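Local coordinates for protein cytochrome C (Thioalkalivibrio paradoxus ARh 1, PDB 5N1T) that binds heme c covalently and probably works as a small electron-transfer protein, at residues B[58-64]-B[96-100]. Residues are numbered along the deposited sequence; the frame is centred on the assembly and turned at random.
Sequences LDADQIA and AQHIA
Asp59 N, one bond from the CA that rests on the methyl of Ala100, donates to Gln62 OE1 over 2.7 Å, nearly straight (169°) and in the plane of the Gln62 carbonyl. The reciprocal bond, from Gln62 N to Asp59 OD1, is longer at 3.3 Å. With Asp59 at the N-cap position, the pair makes a capping box that fixes the first turn of helix 60-72 just where helix 89-101 passes. No hydrogen bond joins the two segments, so the contact itself rests on van der Waals contact, methyl on methyl and methyl on backbone. Small residues allow close approach: the CA atoms of Ala60 and Ala96 are 4.4 Å apart, and the axes of segments 60-64 and 96-100 come within 8.2 Å, with 131° between their N-to-C directions. Ala96 CB points toward the other segment, lies against Ala60 O and is 3.8 Å from Ala64 CB. That carbonyl oxygen is already engaged by Ala64 N in the helix, and the methyl adds only van der Waals contact. One turn on, Ala100 CB reaches the start of the neighbouring helix, at 3.7 Å from Asp59 CA, and also touches Ala60 N and Leu58 O. Ile63 divides its branches between two partners. Ile63 CG2, anti to the backbone N (chi1 -65°, measured to CG1), meets Ala96 CA at 3.9 Å, while the extended CG1 arm carries Ile63 CD1 to within 3.8 Å of Ile99 CG2. The two isoleucine side chains cross at about a right angle, and both line the heme c pocket. Ile99 also touches Cys38, a covalent heme attachment site, and Tyr39 on helix 29-42. The C-terminal helix thus bridges the heme-attachment helix and helix 60-72, an arrangement typical of the cytochrome c fold.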
loop_
_atom_site.group_PDB
_atom_site.type_symbol
_atom_site.label_atom_id
_atom_site.label_comp_id
_atom_site.label_asym_id
_atom_site.label_seq_id
_atom_site.Cartn_x
_atom_site.Cartn_y
_atom_site.Cartn_z
ATOM N N LEU B 58 5.454 -41.157 -0.021
ATOM C CA LEU B 58 6.790 -41.211 0.572
ATOM C C LEU B 58 6.657 -41.872 1.925
ATOM O O LEU B 58 5.660 -41.657 2.625
ATOM C CB LEU B 58 7.341 -39.794 0.820
ATOM C CG LEU B 58 7.961 -38.853 -0.223
ATOM C CD1 LEU B 58 8.569 -37.625 0.448
ATOM C CD2 LEU B 58 9.034 -39.566 -1.029
ATOM N N ASP B 59 7.660 -42.639 2.324
ATOM C CA ASP B 59 7.632 -43.255 3.659
ATOM C C ASP B 59 8.520 -42.519 4.706
ATOM O O ASP B 59 9.374 -41.679 4.334
ATOM C CB ASP B 59 7.942 -44.768 3.592
ATOM C CG ASP B 59 9.329 -45.074 3.005
ATOM O OD1 ASP B 59 10.326 -44.405 3.360
ATOM O OD2 ASP B 59 9.419 -46.014 2.189
ATOM N N ALA B 60 8.315 -42.863 5.993
ATOM C CA ALA B 60 9.009 -42.263 7.133
ATOM C C ALA B 60 10.486 -42.001 6.850
ATOM O O ALA B 60 10.992 -40.882 7.009
ATOM C CB ALA B 60 8.842 -43.139 8.359
ATOM N N ASP B 61 11.150 -43.033 6.361
ATOM C CA ASP B 61 12.574 -43.027 6.173
ATOM C C ASP B 61 12.990 -41.948 5.195
ATOM O O ASP B 61 13.907 -41.169 5.505
ATOM C CB ASP B 61 13.053 -44.429 5.759
ATOM C CG ASP B 61 13.318 -45.331 6.960
ATOM O OD1 ASP B 61 12.482 -45.413 7.895
ATOM O OD2 ASP B 61 14.391 -45.957 6.973
ATOM N N GLN B 62 12.300 -41.884 4.046
ATOM C CA GLN B 62 12.550 -40.833 3.033
ATOM C C GLN B 62 12.356 -39.431 3.597
ATOM O O GLN B 62 13.236 -38.560 3.442
ATOM C CB GLN B 62 11.657 -41.005 1.814
ATOM C CG GLN B 62 11.905 -42.288 1.050
ATOM C CD GLN B 62 10.785 -42.589 0.095
ATOM O OE1 GLN B 62 9.645 -42.835 0.500
ATOM N NE2 GLN B 62 11.098 -42.563 -1.191
ATOM N N ILE B 63 11.226 -39.233 4.282
ATOM C CA ILE B 63 10.926 -37.941 4.857
ATOM C C ILE B 63 12.021 -37.580 5.845
ATOM O O ILE B 63 12.679 -36.560 5.668
ATOM C CB ILE B 63 9.531 -37.844 5.483
ATOM C CG1 ILE B 63 8.447 -37.991 4.379
ATOM C CG2 ILE B 63 9.417 -36.514 6.241
ATOM C CD1 ILE B 63 7.001 -38.201 4.866
ATOM N N ALA B 64 12.259 -38.429 6.840
ATOM C CA ALA B 64 13.244 -38.097 7.875
ATOM C C ALA B 64 14.603 -37.806 7.233
ATOM O O ALA B 64 15.227 -36.809 7.548
ATOM C CB ALA B 64 13.348 -39.207 8.935
ATOM N N ALA B 96 7.956 -37.534 10.429
ATOM C CA ALA B 96 8.202 -38.506 9.374
ATOM C C ALA B 96 7.155 -39.641 9.463
ATOM O O ALA B 96 6.351 -39.825 8.537
ATOM C CB ALA B 96 9.635 -39.021 9.468
ATOM N N GLN B 97 7.133 -40.325 10.610
ATOM C CA GLN B 97 6.173 -41.377 10.928
ATOM C C GLN B 97 4.737 -40.966 10.587
ATOM O O GLN B 97 4.115 -41.546 9.691
ATOM C CB GLN B 97 6.278 -41.732 12.419
ATOM C CG GLN B 97 5.663 -43.071 12.799
ATOM C CD GLN B 97 5.197 -43.115 14.246
ATOM O OE1 GLN B 97 4.032 -43.406 14.525
ATOM N NE2 GLN B 97 6.104 -42.823 15.172
ATOM N N HIS B 98 4.246 -39.945 11.290
ATOM C CA HIS B 98 2.877 -39.465 11.161
ATOM C C HIS B 98 2.408 -39.162 9.718
ATOM O O HIS B 98 1.277 -39.514 9.354
ATOM C CB HIS B 98 2.661 -38.270 12.096
ATOM C CG HIS B 98 1.232 -37.857 12.227
ATOM N ND1 HIS B 98 0.477 -38.144 13.348
ATOM C CD2 HIS B 98 0.419 -37.170 11.378
ATOM C CE1 HIS B 98 -0.743 -37.653 13.178
ATOM N NE2 HIS B 98 -0.806 -37.063 11.990
ATOM N N ILE B 99 3.259 -38.556 8.893
ATOM C CA ILE B 99 2.852 -38.280 7.505
ATOM C C ILE B 99 2.690 -39.570 6.686
ATOM O O ILE B 99 1.657 -39.758 6.046
ATOM C CB ILE B 99 3.713 -37.187 6.820
ATOM C CG1 ILE B 99 3.399 -35.825 7.451
ATOM C CG2 ILE B 99 3.438 -37.107 5.328
ATOM C CD1 ILE B 99 4.542 -34.838 7.351
ATOM N N ALA B 100 3.682 -40.461 6.750
ATOM C CA ALA B 100 3.640 -41.758 6.058
ATOM C C ALA B 100 2.515 -42.708 6.550
ATOM O O ALA B 100 1.841 -43.344 5.722
ATOM C CB ALA B 100 4.993 -42.433 6.148
#